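PDB 6ZHK: adenosylmethionine-8-amino-7-oxononanoate aminotransferase from Methanocaldococcus jannaschii, which probably catalyses the transfer of an amino group from S-adenosyl-L-methionine to 8-amino-7-oxononanoate, a pyridoxal-phosphate-dependent step of biotin biosynthesis. Local coordinates for residues 43-47 against 444-449; 95-101 against 341-346; 213-218 against 249-254; 266-270 against 280-284; 393-399 against 435-441. All coordinates share one frame; numbering follows the deposited sequence.

Interaction 1: residues 43-47 against 444-449; sequences EGNYL and SITEKE
Ser444 meets Asn45 twice. Its OG donates to Asn45 OD1 over 2.6 Å, arriving in the carbonyl plane of the amide on a lone pair. Asn45 ND2 donates to Ser444 O at 3.0 Å, standing well above the plane of that carbonyl. Ile445 adds a lighter touch, its CA 3.5 Å from Asn45 ND2. Thr446 is the N-cap of helix 447-463 and forms a capping box with Glu449. Glu449 N donates to Thr446 OG1, and Thr446 N returns a nearly straight bond to Glu449 OE1 (2.9 Å, 169°). Glu449, extended beyond CG (chi2 158°), presents this same OE1 to Asn45 ND2, which binds its syn lone pair at 2.8 Å with the amide and carboxylate planes 76° apart. Glu449 OE2 lies at the edge of the Tyr46 ring, 3.3 Å from Tyr46 CE1, and accepts from a water that accepts from the backbone N of Asn45. The contact ties the type II' turn between strands 38-43 and 46-49 to the start of the C-terminal helix. A donor on OD1 and two acceptors at ND2 fix which way round the Asn45 amide sits. Two N-H donors on Glu449 OE1 would probably favour the ionised carboxylate.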
# COMPACT_ATOMS: atom_id res chain seq x y z
N GLU A 43 -18.76 -16.47 8.68
CA GLU A 43 -18.65 -17.89 8.93
C GLU A 43 -18.70 -18.64 7.61
O GLU A 43 -19.63 -18.47 6.83
CB GLU A 43 -19.84 -18.36 9.77
CG GLU A 43 -19.65 -19.80 10.26
CD GLU A 43 -18.49 -20.08 11.22
OE1 GLU A 43 -18.17 -19.18 12.07
OE2 GLU A 43 -17.91 -21.21 11.13
N GLY A 44 -17.68 -19.46 7.34
CA GLY A 44 -17.58 -20.16 6.06
C GLY A 44 -17.66 -19.15 4.92
O GLY A 44 -17.03 -18.09 4.99
N ASN A 45 -18.52 -19.42 3.93
CA ASN A 45 -18.60 -18.57 2.77
C ASN A 45 -19.54 -17.38 2.94
O ASN A 45 -19.93 -16.78 1.94
CB ASN A 45 -18.90 -19.39 1.52
CG ASN A 45 -17.84 -20.44 1.28
OD1 ASN A 45 -16.63 -20.16 1.45
ND2 ASN A 45 -18.27 -21.66 0.90
N TYR A 46 -19.87 -17.01 4.19
CA TYR A 46 -20.94 -16.07 4.45
C TYR A 46 -20.50 -14.89 5.32
O TYR A 46 -19.78 -15.07 6.29
CB TYR A 46 -22.08 -16.76 5.22
CG TYR A 46 -22.82 -17.69 4.30
CD1 TYR A 46 -22.32 -18.97 4.02
CD2 TYR A 46 -23.95 -17.24 3.64
CE1 TYR A 46 -22.96 -19.76 3.08
CE2 TYR A 46 -24.62 -18.05 2.73
CZ TYR A 46 -24.13 -19.31 2.46
OH TYR A 46 -24.82 -20.00 1.51
N LEU A 47 -20.87 -13.69 4.89
CA LEU A 47 -20.70 -12.45 5.63
C LEU A 47 -21.94 -12.31 6.52
O LEU A 47 -23.07 -12.49 6.05
CB LEU A 47 -20.72 -11.31 4.60
CG LEU A 47 -19.50 -11.35 3.66
CD1 LEU A 47 -19.74 -10.51 2.39
CD2 LEU A 47 -18.22 -10.90 4.41
N SER A 444 -13.68 -22.12 -1.84
CA SER A 444 -14.39 -23.00 -0.90
C SER A 444 -15.89 -23.08 -1.16
O SER A 444 -16.58 -23.79 -0.40
CB SER A 444 -14.12 -22.58 0.53
OG SER A 444 -14.36 -21.19 0.69
N ILE A 445 -16.42 -22.39 -2.20
CA ILE A 445 -17.85 -22.40 -2.48
C ILE A 445 -18.29 -23.85 -2.70
O ILE A 445 -17.58 -24.60 -3.36
CB ILE A 445 -18.22 -21.52 -3.71
CG1 ILE A 445 -19.75 -21.37 -3.77
CG2 ILE A 445 -17.63 -22.10 -4.99
CD1 ILE A 445 -20.24 -20.27 -4.72
N THR A 446 -19.43 -24.24 -2.09
CA THR A 446 -19.84 -25.64 -2.23
C THR A 446 -20.66 -25.83 -3.50
O THR A 446 -21.18 -24.86 -4.08
CB THR A 446 -20.66 -26.13 -1.01
OG1 THR A 446 -21.91 -25.44 -1.06
CG2 THR A 446 -19.90 -25.89 0.29
N GLU A 447 -20.81 -27.11 -3.91
CA GLU A 447 -21.62 -27.35 -5.08
C GLU A 447 -23.06 -26.87 -4.82
O GLU A 447 -23.67 -26.30 -5.72
CB GLU A 447 -21.58 -28.85 -5.42
CG GLU A 447 -20.21 -29.31 -5.87
CD GLU A 447 -20.15 -30.64 -6.60
OE1 GLU A 447 -21.22 -31.22 -6.91
OE2 GLU A 447 -19.03 -31.06 -6.92
N LYS A 448 -23.57 -27.09 -3.62
CA LYS A 448 -24.91 -26.63 -3.31
C LYS A 448 -25.01 -25.12 -3.41
O LYS A 448 -26.04 -24.60 -3.84
CB LYS A 448 -25.39 -27.18 -1.95
CG LYS A 448 -25.73 -28.67 -1.99
CD LYS A 448 -25.85 -29.29 -0.59
CE LYS A 448 -26.27 -30.77 -0.64
NZ LYS A 448 -26.32 -31.31 0.76
N GLU A 449 -23.96 -24.41 -2.94
CA GLU A 449 -23.96 -22.97 -2.98
C GLU A 449 -23.87 -22.47 -4.42
O GLU A 449 -24.53 -21.48 -4.79
CB GLU A 449 -22.79 -22.41 -2.23
CG GLU A 449 -23.04 -22.34 -0.71
CD GLU A 449 -21.78 -22.31 0.14
OE1 GLU A 449 -20.70 -22.25 -0.42
OE2 GLU A 449 -21.88 -22.38 1.38
O HOH W 1 -20.05 -21.76 3.64

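Interaction 2: residues 95-101 against 341-346; sequences NVPSILL and GNQLLC
Asn95 and Gly341 join two helix starts at the dimer interface: Asn95 is the N-cap of helix 96-108, and Gly341 precedes Asn342, the N-cap of helix 343-358. Asn95 also pairs in a parallel beta ladder with the second subunit, whose Tyr307 O is hydrogen-bonded to Asn342 ND2. Asn95 ND2 donates to Gly341 O at 3.0 Å in a straight bond (179°). Asn95 CG lies between the backbone N and the carbonyl carbon (chi1 69°), which brings OD1 back to cap Ser98 N. The Asn95 and Gln343 amides stack, planes 20° apart; Gln343 OE1 has its bond from Ser88 N. With an alanine at Asn95 the amide is gone, and Ser98 N would probably lose its capping acceptor, Gly341 O this donor, and the Gln343 amide its stacking partner. The tight part continues in apolar contacts: Pro97 CG rests 3.7 Å from Gln343 CG. Water bridges the looser side, weakly to Val96 N, more firmly to Gln343 NE2. At the tight end, Leu101 CD2 stands 3.9 Å from Cys346 SG.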
# COMPACT_ATOMS: atom_id res chain seq x y z
N ASN A 95 13.32 -11.29 8.86
CA ASN A 95 12.47 -11.91 9.88
C ASN A 95 12.12 -13.32 9.44
O ASN A 95 12.17 -13.61 8.25
CB ASN A 95 11.29 -11.05 10.33
CG ASN A 95 10.22 -10.89 9.27
OD1 ASN A 95 9.82 -11.86 8.65
ND2 ASN A 95 9.69 -9.69 9.09
N VAL A 96 11.72 -14.17 10.40
CA VAL A 96 11.59 -15.59 10.03
C VAL A 96 10.46 -15.85 9.04
O VAL A 96 10.65 -16.59 8.07
CB VAL A 96 11.47 -16.51 11.25
CG1 VAL A 96 11.29 -17.97 10.83
CG2 VAL A 96 12.70 -16.31 12.17
N PRO A 97 9.21 -15.41 9.30
CA PRO A 97 8.07 -15.72 8.43
C PRO A 97 8.30 -15.26 7.00
O PRO A 97 8.01 -16.00 6.03
CB PRO A 97 6.95 -14.91 9.12
CG PRO A 97 7.35 -14.88 10.56
CD PRO A 97 8.83 -14.59 10.47
N SER A 98 8.91 -14.06 6.83
CA SER A 98 9.11 -13.56 5.47
C SER A 98 10.09 -14.47 4.72
O SER A 98 9.95 -14.65 3.51
CB SER A 98 9.61 -12.11 5.50
OG SER A 98 10.95 -12.08 5.89
N ILE A 99 11.07 -15.07 5.45
CA ILE A 99 12.07 -15.91 4.80
C ILE A 99 11.39 -17.20 4.35
O ILE A 99 11.65 -17.69 3.24
CB ILE A 99 13.28 -16.18 5.72
CG1 ILE A 99 14.06 -14.88 5.98
CG2 ILE A 99 14.21 -17.22 5.09
CD1 ILE A 99 14.95 -14.89 7.22
N LEU A 100 10.63 -17.83 5.27
CA LEU A 100 9.98 -19.09 4.91
C LEU A 100 9.00 -18.88 3.75
O LEU A 100 8.89 -19.67 2.82
CB LEU A 100 9.23 -19.63 6.14
CG LEU A 100 10.08 -19.89 7.39
CD1 LEU A 100 9.20 -20.37 8.54
CD2 LEU A 100 11.12 -20.97 7.08
N LEU A 101 8.25 -17.78 3.82
CA LEU A 101 7.30 -17.49 2.76
C LEU A 101 8.01 -17.19 1.43
O LEU A 101 7.50 -17.61 0.35
CB LEU A 101 6.48 -16.27 3.19
CG LEU A 101 5.50 -15.82 2.10
CD1 LEU A 101 4.52 -16.98 1.74
CD2 LEU A 101 4.71 -14.61 2.61
N GLY A 341 7.35 -6.98 4.28
CA GLY A 341 7.58 -8.28 4.93
C GLY A 341 7.02 -8.44 6.35
O GLY A 341 7.50 -9.29 7.13
N ASN A 342 5.98 -7.69 6.74
CA ASN A 342 5.44 -7.75 8.10
C ASN A 342 5.09 -9.21 8.51
O ASN A 342 4.52 -9.96 7.72
CB ASN A 342 4.17 -6.88 8.13
CG ASN A 342 3.32 -7.12 9.35
OD1 ASN A 342 2.56 -8.05 9.42
ND2 ASN A 342 3.34 -6.15 10.25
N GLN A 343 5.43 -9.63 9.73
CA GLN A 343 5.27 -11.03 10.15
C GLN A 343 3.82 -11.51 10.16
O GLN A 343 3.56 -12.63 9.74
CB GLN A 343 5.90 -11.34 11.52
CG GLN A 343 7.43 -11.31 11.49
CD GLN A 343 8.04 -9.95 11.79
OE1 GLN A 343 7.66 -8.90 11.24
NE2 GLN A 343 9.13 -10.01 12.51
N LEU A 344 2.88 -10.69 10.66
CA LEU A 344 1.47 -11.09 10.58
C LEU A 344 1.01 -11.33 9.14
O LEU A 344 0.36 -12.35 8.84
CB LEU A 344 0.59 -10.06 11.28
CG LEU A 344 0.92 -9.85 12.76
CD1 LEU A 344 -0.09 -8.88 13.35
CD2 LEU A 344 0.99 -11.22 13.59
N LEU A 345 1.38 -10.43 8.19
CA LEU A 345 0.96 -10.59 6.81
C LEU A 345 1.53 -11.92 6.32
O LEU A 345 0.83 -12.67 5.66
CB LEU A 345 1.48 -9.47 5.87
CG LEU A 345 1.27 -8.05 6.39
CD1 LEU A 345 1.66 -6.99 5.36
CD2 LEU A 345 -0.19 -7.81 6.74
N CYS A 346 2.81 -12.19 6.65
CA CYS A 346 3.44 -13.34 6.02
C CYS A 346 2.93 -14.63 6.66
O CYS A 346 2.82 -15.70 6.01
CB CYS A 346 4.95 -13.26 6.25
SG CYS A 346 5.76 -11.99 5.23
O HOH W 2 10.09 -12.79 13.06

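Interaction 3: residues 213-218 against 249-254; sequences CLNEMI and GYIEGV
Helices 213-218 and 250-254 run nearly parallel, their axes 9.9 Å apart at closest and inclined by 25° (signed crossing -25°), with Leu214 and Ile218 level with Tyr250 and Val254. With Tyr250 CG anti to the backbone N (chi1 -179°), the ring spans the gap between the helices. Leu214 CA and Met217 CB come up obliquely to the ring; the Met217 side chain as a whole runs at about a right angle to that of Tyr250, with its CE 3.5 Å from Tyr250 OH. A water in the plane of the ring joins Tyr250 OH (2.9 Å) to Cys213 O (2.9 Å). Met217 CG lies 3.6 Å from Val254 CG2, and Leu214 CD1 approaches the same methyl at 4.0 Å and also touches Tyr250 O. Gly253 makes room for Leu214, since a CB built on it would fall 2.8 Å from Leu214 CD2. Both helices lie on the large mixed sheet: Met217 rests on Ile149 and Val151 of strand 147-151, Val254 on Val231 and Leu233 of strand 228-234, and Tyr250 touches both strands. Helix 250-261 links the parallel neighbours 228-234 and 265-268, so the pair belongs to the alpha-beta layering of the aminotransferase fold.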
# COMPACT_ATOMS: atom_id res chain seq x y z
N CYS A 213 -6.04 -8.74 -33.33
CA CYS A 213 -5.70 -8.00 -32.13
C CYS A 213 -4.32 -8.42 -31.60
O CYS A 213 -3.56 -7.55 -31.17
CB CYS A 213 -6.78 -8.11 -31.06
SG CYS A 213 -8.11 -6.88 -31.23
N LEU A 214 -3.96 -9.71 -31.65
CA LEU A 214 -2.60 -10.10 -31.26
C LEU A 214 -1.57 -9.41 -32.16
O LEU A 214 -0.61 -8.79 -31.67
CB LEU A 214 -2.47 -11.63 -31.29
CG LEU A 214 -1.08 -12.14 -30.95
CD1 LEU A 214 -0.52 -11.52 -29.64
CD2 LEU A 214 -1.07 -13.67 -30.95
N ASN A 215 -1.79 -9.49 -33.49
CA ASN A 215 -0.89 -8.87 -34.46
C ASN A 215 -0.76 -7.37 -34.19
O ASN A 215 0.31 -6.81 -34.36
CB ASN A 215 -1.30 -9.17 -35.92
CG ASN A 215 -0.81 -10.51 -36.47
OD1 ASN A 215 0.24 -11.02 -36.05
ND2 ASN A 215 -1.58 -11.07 -37.40
N GLU A 216 -1.84 -6.71 -33.78
CA GLU A 216 -1.79 -5.29 -33.50
C GLU A 216 -0.78 -5.03 -32.37
O GLU A 216 0.04 -4.12 -32.49
CB GLU A 216 -3.18 -4.77 -33.15
CG GLU A 216 -3.12 -3.41 -32.47
CD GLU A 216 -4.20 -3.02 -31.46
OE1 GLU A 216 -5.08 -3.87 -31.11
OE2 GLU A 216 -4.19 -1.84 -31.07
N MET A 217 -0.85 -5.86 -31.30
CA MET A 217 -0.01 -5.72 -30.12
C MET A 217 1.45 -6.05 -30.45
O MET A 217 2.40 -5.40 -29.99
CB MET A 217 -0.52 -6.62 -28.98
CG MET A 217 0.46 -6.71 -27.83
SD MET A 217 0.70 -5.08 -27.03
CE MET A 217 -0.54 -5.15 -25.72
N ILE A 218 1.65 -7.12 -31.22
CA ILE A 218 3.01 -7.50 -31.56
C ILE A 218 3.65 -6.38 -32.37
O ILE A 218 4.81 -6.03 -32.13
CB ILE A 218 3.01 -8.83 -32.35
CG1 ILE A 218 2.55 -9.97 -31.43
CG2 ILE A 218 4.41 -9.04 -32.90
CD1 ILE A 218 2.35 -11.36 -32.13
N GLY A 249 -3.74 -18.07 -26.26
CA GLY A 249 -2.63 -17.74 -27.14
C GLY A 249 -2.23 -16.26 -27.13
O GLY A 249 -1.18 -15.91 -27.65
N TYR A 250 -3.05 -15.39 -26.51
CA TYR A 250 -2.73 -13.97 -26.60
C TYR A 250 -1.49 -13.65 -25.76
O TYR A 250 -0.53 -13.06 -26.28
CB TYR A 250 -3.94 -13.09 -26.28
CG TYR A 250 -3.63 -11.61 -26.40
CD1 TYR A 250 -3.13 -10.90 -25.30
CD2 TYR A 250 -3.94 -10.91 -27.55
CE1 TYR A 250 -2.91 -9.54 -25.38
CE2 TYR A 250 -3.72 -9.54 -27.64
CZ TYR A 250 -3.22 -8.85 -26.54
OH TYR A 250 -2.97 -7.51 -26.60
N ILE A 251 -1.53 -14.03 -24.47
CA ILE A 251 -0.44 -13.78 -23.55
C ILE A 251 0.84 -14.46 -24.05
O ILE A 251 1.93 -13.88 -24.02
CB ILE A 251 -0.78 -14.24 -22.11
CG1 ILE A 251 -2.10 -13.65 -21.58
CG2 ILE A 251 0.42 -13.97 -21.19
CD1 ILE A 251 -1.94 -12.38 -20.83
N GLU A 252 0.71 -15.70 -24.55
CA GLU A 252 1.87 -16.40 -25.07
C GLU A 252 2.50 -15.64 -26.24
O GLU A 252 3.69 -15.57 -26.30
CB GLU A 252 1.53 -17.84 -25.52
CG GLU A 252 1.03 -18.71 -24.37
CD GLU A 252 -0.48 -18.78 -24.11
OE1 GLU A 252 -1.22 -17.78 -24.29
OE2 GLU A 252 -0.92 -19.83 -23.68
N GLY A 253 1.71 -15.13 -27.19
CA GLY A 253 2.29 -14.42 -28.32
C GLY A 253 2.92 -13.09 -27.88
O GLY A 253 3.97 -12.68 -28.39
N VAL A 254 2.30 -12.42 -26.90
CA VAL A 254 2.91 -11.18 -26.41
C VAL A 254 4.24 -11.50 -25.72
O VAL A 254 5.26 -10.87 -25.97
CB VAL A 254 1.95 -10.43 -25.47
CG1 VAL A 254 2.68 -9.32 -24.73
CG2 VAL A 254 0.71 -9.91 -26.19
O HOH W 3 -4.25 -6.03 -28.75

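Interaction 4: residues 266-270 against 280-284; sequences ILDEV and MFFCD
Hydrogen bonds from two successive backbone N-H groups hold the Glu269 carboxylate. Phe282 N donates to Glu269 OE1 at 2.6 Å and Cys283 N to Glu269 OE2 at 2.7 Å, both on the syn side, 16° and 25° out of the carboxylate plane. The donors belong to the middle residues of a type I turn from Phe281 to Asp284, and Thr272 OG1 has a further hydrogen bond with Glu269 OE1. The bend at chi2 of Glu269 (-143°) sets both oxygens of the carboxylate against the turn. Were a leucine at Glu269, the N-H groups of Phe282 and Cys283 would probably be left without these acceptors and the turn less firmly held. Apolar contacts flank the bonds: Leu267 CD2 lies 3.8 Å from Cys283 CB and reaches the edge of the Phe282 ring. Within its own segment, Asp268 OD1 accepts from Val270 N in an Asx turn. Asp268, predicted to bind pyridoxal phosphate, is also hydrogen-bonded to His156. The buried Glu269 carboxylate, next in sequence to Asp268, has polar partners on both oxygens, and the two N-H donors would probably stabilise its negative charge.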
# COMPACT_ATOMS: atom_id res chain seq x y z
N ILE A 266 5.71 -7.75 -17.79
CA ILE A 266 5.20 -7.80 -16.44
C ILE A 266 3.82 -8.42 -16.48
O ILE A 266 2.99 -7.93 -17.22
CB ILE A 266 5.11 -6.36 -15.88
CG1 ILE A 266 6.50 -5.70 -15.96
CG2 ILE A 266 4.51 -6.45 -14.48
CD1 ILE A 266 6.47 -4.26 -15.30
N LEU A 267 3.58 -9.47 -15.69
CA LEU A 267 2.23 -10.02 -15.65
C LEU A 267 1.66 -9.72 -14.27
O LEU A 267 2.24 -10.06 -13.23
CB LEU A 267 2.25 -11.53 -15.91
CG LEU A 267 0.91 -12.18 -16.24
CD1 LEU A 267 0.45 -11.71 -17.61
CD2 LEU A 267 1.05 -13.73 -16.22
N ASP A 268 0.48 -9.04 -14.29
CA ASP A 268 -0.17 -8.70 -13.05
C ASP A 268 -1.18 -9.81 -12.69
O ASP A 268 -2.27 -9.84 -13.25
CB ASP A 268 -0.86 -7.34 -13.20
CG ASP A 268 -1.70 -6.97 -11.99
OD1 ASP A 268 -1.80 -7.81 -11.07
OD2 ASP A 268 -2.17 -5.80 -11.96
N GLU A 269 -0.80 -10.70 -11.77
CA GLU A 269 -1.72 -11.77 -11.32
C GLU A 269 -2.27 -11.42 -9.94
O GLU A 269 -2.55 -12.29 -9.12
CB GLU A 269 -0.99 -13.11 -11.38
CG GLU A 269 -0.75 -13.58 -12.82
CD GLU A 269 -0.90 -15.08 -12.98
OE1 GLU A 269 -1.97 -15.64 -12.54
OE2 GLU A 269 0.06 -15.73 -13.51
N VAL A 270 -2.47 -10.12 -9.66
CA VAL A 270 -2.96 -9.80 -8.34
C VAL A 270 -4.33 -10.44 -8.08
O VAL A 270 -4.56 -10.98 -7.02
CB VAL A 270 -2.96 -8.27 -8.08
CG1 VAL A 270 -3.74 -7.96 -6.81
CG2 VAL A 270 -1.52 -7.76 -7.97
N MET A 280 -3.08 -22.58 -10.50
CA MET A 280 -2.50 -21.86 -9.39
C MET A 280 -2.17 -20.41 -9.80
O MET A 280 -2.46 -19.45 -9.05
CB MET A 280 -1.26 -22.56 -8.84
CG MET A 280 -0.80 -21.92 -7.52
SD MET A 280 -2.05 -22.11 -6.13
CE MET A 280 -0.99 -21.63 -4.76
N PHE A 281 -1.51 -20.25 -10.95
CA PHE A 281 -1.19 -18.96 -11.56
C PHE A 281 -1.44 -19.10 -13.04
O PHE A 281 -1.20 -20.19 -13.60
CB PHE A 281 0.30 -18.61 -11.38
CG PHE A 281 0.72 -18.58 -9.94
CD1 PHE A 281 0.34 -17.52 -9.13
CD2 PHE A 281 1.45 -19.64 -9.39
CE1 PHE A 281 0.69 -17.53 -7.78
CE2 PHE A 281 1.83 -19.64 -8.05
CZ PHE A 281 1.43 -18.58 -7.23
N PHE A 282 -1.94 -18.03 -13.66
CA PHE A 282 -2.06 -18.01 -15.12
C PHE A 282 -0.74 -18.38 -15.77
O PHE A 282 -0.71 -19.17 -16.74
CB PHE A 282 -2.63 -16.70 -15.67
CG PHE A 282 -2.96 -16.80 -17.14
CD1 PHE A 282 -4.13 -17.40 -17.57
CD2 PHE A 282 -2.04 -16.38 -18.09
CE1 PHE A 282 -4.42 -17.50 -18.94
CE2 PHE A 282 -2.29 -16.54 -19.46
CZ PHE A 282 -3.50 -17.07 -19.88
N CYS A 283 0.36 -17.86 -15.21
CA CYS A 283 1.68 -18.12 -15.81
C CYS A 283 2.20 -19.55 -15.61
O CYS A 283 3.27 -19.87 -16.14
CB CYS A 283 2.68 -17.04 -15.38
SG CYS A 283 3.10 -17.14 -13.63
N ASP A 284 1.43 -20.44 -14.92
CA ASP A 284 1.71 -21.87 -14.92
C ASP A 284 1.26 -22.48 -16.25
O ASP A 284 0.27 -23.19 -16.32
CB ASP A 284 0.93 -22.66 -13.85
CG ASP A 284 1.44 -22.41 -12.44
OD1 ASP A 284 2.60 -21.96 -12.28
OD2 ASP A 284 0.68 -22.71 -11.48

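Interaction 5: residues 393-399 against 435-441; sequences FMVGIEL and NVIILVP
Strands 394-399 and 436-439 run antiparallel, their axes 4.3 Å apart at closest and 161° between directions. Val395 with Leu439 and Ile397 with Ile437 are hydrogen-bonded pairs, each joined by two N-H to O bonds. Val395 N to Leu439 O is 3.0 Å and Ile397 N to Ile437 O 2.8 Å. Leu399 N extends the ladder to Asn435 O at 2.7 Å, and Gly396 with Ile438 and Glu398 with Val436 are the non-hydrogen-bonded pairs between. On the face carrying Val395, Ile397, Ile437 and Leu439 the side chains interlock: Ile397 CD1 lies 3.8 Å from Leu439 CD1, while Leu399 CD2 meets Ile437 CD1 at the same distance. Ile437 points its CG1 branch that way with CG1 anti to the carbonyl carbon (chi1 -66°). Helices 366-376 and 447-463 pack on this face through Phe372 and Leu457. On the other face Val436 CG1 sits 3.7 Å from Gly396 CA, and Glu398 is salt-bridged to Arg389. Beyond the ladder, Phe393 CD1 touches Pro441 CG at 3.6 Å. Completed by strand 385-391, this is an antiparallel three-stranded sheet backed by helices, as in the C-terminal part of class-III aminotransferases; Ile438 lies near Arg431, a predicted substrate-binding residue.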
# COMPACT_ATOMS: atom_id res chain seq x y z
N PHE A 393 -13.36 -19.43 -11.77
CA PHE A 393 -14.25 -18.73 -10.85
C PHE A 393 -14.20 -17.21 -11.02
O PHE A 393 -14.37 -16.48 -10.04
CB PHE A 393 -13.83 -19.09 -9.40
CG PHE A 393 -14.23 -20.43 -8.86
CD1 PHE A 393 -15.51 -20.93 -9.09
CD2 PHE A 393 -13.30 -21.22 -8.17
CE1 PHE A 393 -15.90 -22.17 -8.59
CE2 PHE A 393 -13.69 -22.45 -7.65
CZ PHE A 393 -14.98 -22.91 -7.86
N MET A 394 -13.84 -16.70 -12.22
CA MET A 394 -13.93 -15.27 -12.45
C MET A 394 -14.83 -15.09 -13.67
O MET A 394 -14.43 -15.36 -14.81
CB MET A 394 -12.54 -14.71 -12.78
CG MET A 394 -11.55 -14.97 -11.68
SD MET A 394 -9.89 -14.30 -12.02
CE MET A 394 -10.12 -12.67 -11.32
N VAL A 395 -16.05 -14.63 -13.43
CA VAL A 395 -17.09 -14.66 -14.44
C VAL A 395 -17.76 -13.30 -14.48
O VAL A 395 -17.97 -12.66 -13.45
CB VAL A 395 -18.10 -15.81 -14.16
CG1 VAL A 395 -19.42 -15.64 -14.92
CG2 VAL A 395 -17.48 -17.14 -14.49
N GLY A 396 -18.07 -12.82 -15.69
CA GLY A 396 -18.93 -11.65 -15.79
C GLY A 396 -20.20 -11.98 -16.56
O GLY A 396 -20.18 -12.84 -17.48
N ILE A 397 -21.30 -11.33 -16.16
CA ILE A 397 -22.57 -11.45 -16.88
C ILE A 397 -23.01 -10.06 -17.27
O ILE A 397 -23.37 -9.25 -16.41
CB ILE A 397 -23.68 -12.19 -16.08
CG1 ILE A 397 -23.20 -13.56 -15.66
CG2 ILE A 397 -25.01 -12.25 -16.86
CD1 ILE A 397 -22.48 -13.54 -14.33
N GLU A 398 -22.90 -9.80 -18.59
CA GLU A 398 -23.03 -8.46 -19.15
C GLU A 398 -24.50 -8.18 -19.48
O GLU A 398 -25.09 -8.87 -20.32
CB GLU A 398 -22.15 -8.25 -20.39
CG GLU A 398 -22.24 -6.80 -20.85
CD GLU A 398 -21.16 -6.23 -21.76
OE1 GLU A 398 -20.48 -7.00 -22.46
OE2 GLU A 398 -21.04 -4.99 -21.79
N LEU A 399 -25.07 -7.14 -18.86
CA LEU A 399 -26.49 -6.84 -19.05
C LEU A 399 -26.65 -5.91 -20.24
O LEU A 399 -25.82 -5.03 -20.39
CB LEU A 399 -27.02 -6.15 -17.78
CG LEU A 399 -27.02 -7.07 -16.56
CD1 LEU A 399 -27.38 -6.35 -15.25
CD2 LEU A 399 -27.88 -8.30 -16.75
N ASN A 435 -22.54 -2.42 -16.10
CA ASN A 435 -23.57 -3.35 -16.54
C ASN A 435 -23.16 -4.79 -16.37
O ASN A 435 -23.82 -5.66 -16.91
CB ASN A 435 -23.94 -3.15 -18.01
CG ASN A 435 -24.61 -1.82 -18.18
OD1 ASN A 435 -25.41 -1.43 -17.34
ND2 ASN A 435 -24.22 -1.08 -19.21
N VAL A 436 -21.99 -5.05 -15.76
CA VAL A 436 -21.51 -6.41 -15.65
C VAL A 436 -21.73 -6.91 -14.22
O VAL A 436 -21.17 -6.37 -13.25
CB VAL A 436 -20.02 -6.53 -16.04
CG1 VAL A 436 -19.60 -8.00 -16.08
CG2 VAL A 436 -19.69 -5.85 -17.37
N ILE A 437 -22.51 -7.99 -14.12
CA ILE A 437 -22.62 -8.74 -12.87
C ILE A 437 -21.29 -9.46 -12.72
O ILE A 437 -20.88 -10.19 -13.62
CB ILE A 437 -23.80 -9.74 -12.93
CG1 ILE A 437 -25.16 -9.03 -12.99
CG2 ILE A 437 -23.81 -10.72 -11.75
CD1 ILE A 437 -26.26 -9.88 -13.66
N ILE A 438 -20.67 -9.37 -11.53
CA ILE A 438 -19.39 -10.02 -11.31
C ILE A 438 -19.62 -11.18 -10.33
O ILE A 438 -20.22 -11.00 -9.28
CB ILE A 438 -18.37 -9.02 -10.70
CG1 ILE A 438 -18.13 -7.74 -11.53
CG2 ILE A 438 -17.06 -9.77 -10.34
CD1 ILE A 438 -17.46 -7.93 -12.88
N LEU A 439 -19.13 -12.37 -10.68
CA LEU A 439 -19.09 -13.51 -9.77
C LEU A 439 -17.63 -13.94 -9.62
O LEU A 439 -17.02 -14.41 -10.58
CB LEU A 439 -19.86 -14.67 -10.42
CG LEU A 439 -21.36 -14.41 -10.66
CD1 LEU A 439 -22.02 -15.68 -11.21
CD2 LEU A 439 -22.07 -13.92 -9.38
N VAL A 440 -17.10 -13.76 -8.40
CA VAL A 440 -15.77 -14.27 -8.08
C VAL A 440 -15.91 -14.99 -6.75
O VAL A 440 -15.65 -14.42 -5.69
CB VAL A 440 -14.69 -13.15 -8.04
CG1 VAL A 440 -13.26 -13.69 -7.68
CG2 VAL A 440 -14.68 -12.46 -9.39
N PRO A 441 -16.46 -16.22 -6.75
CA PRO A 441 -16.79 -16.91 -5.51
C PRO A 441 -15.52 -17.48 -4.88
O PRO A 441 -14.52 -17.70 -5.58
CB PRO A 441 -17.73 -18.04 -5.96
CG PRO A 441 -17.28 -18.34 -7.38
CD PRO A 441 -16.85 -17.00 -7.94

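Overall arrangement
Interactions 4 and 5 lie nearest the chain centre; 1, 2 and 3 are peripheral, and of these only interaction 2 is fully buried, at the second subunit. Polar side chains carry interactions 1 and 4, where a glutamate takes backbone N-H groups at a helix start or a turn, whereas interaction 5 combines backbone ladder bonds with apolar packing and interaction 3 is chiefly apolar with a bridging water. Interaction 2 mixes an asparagine cap and stacked amides with apolar packing, and touches none of the others. Interactions 3 and 4 touch through Ile251 against Phe282 and Leu267, and helix 250-261 leads into strand 265-268. Interactions 1 and 5 touch through Ile445 and Phe393 and share the run from strand 436-439 into helix 447-463.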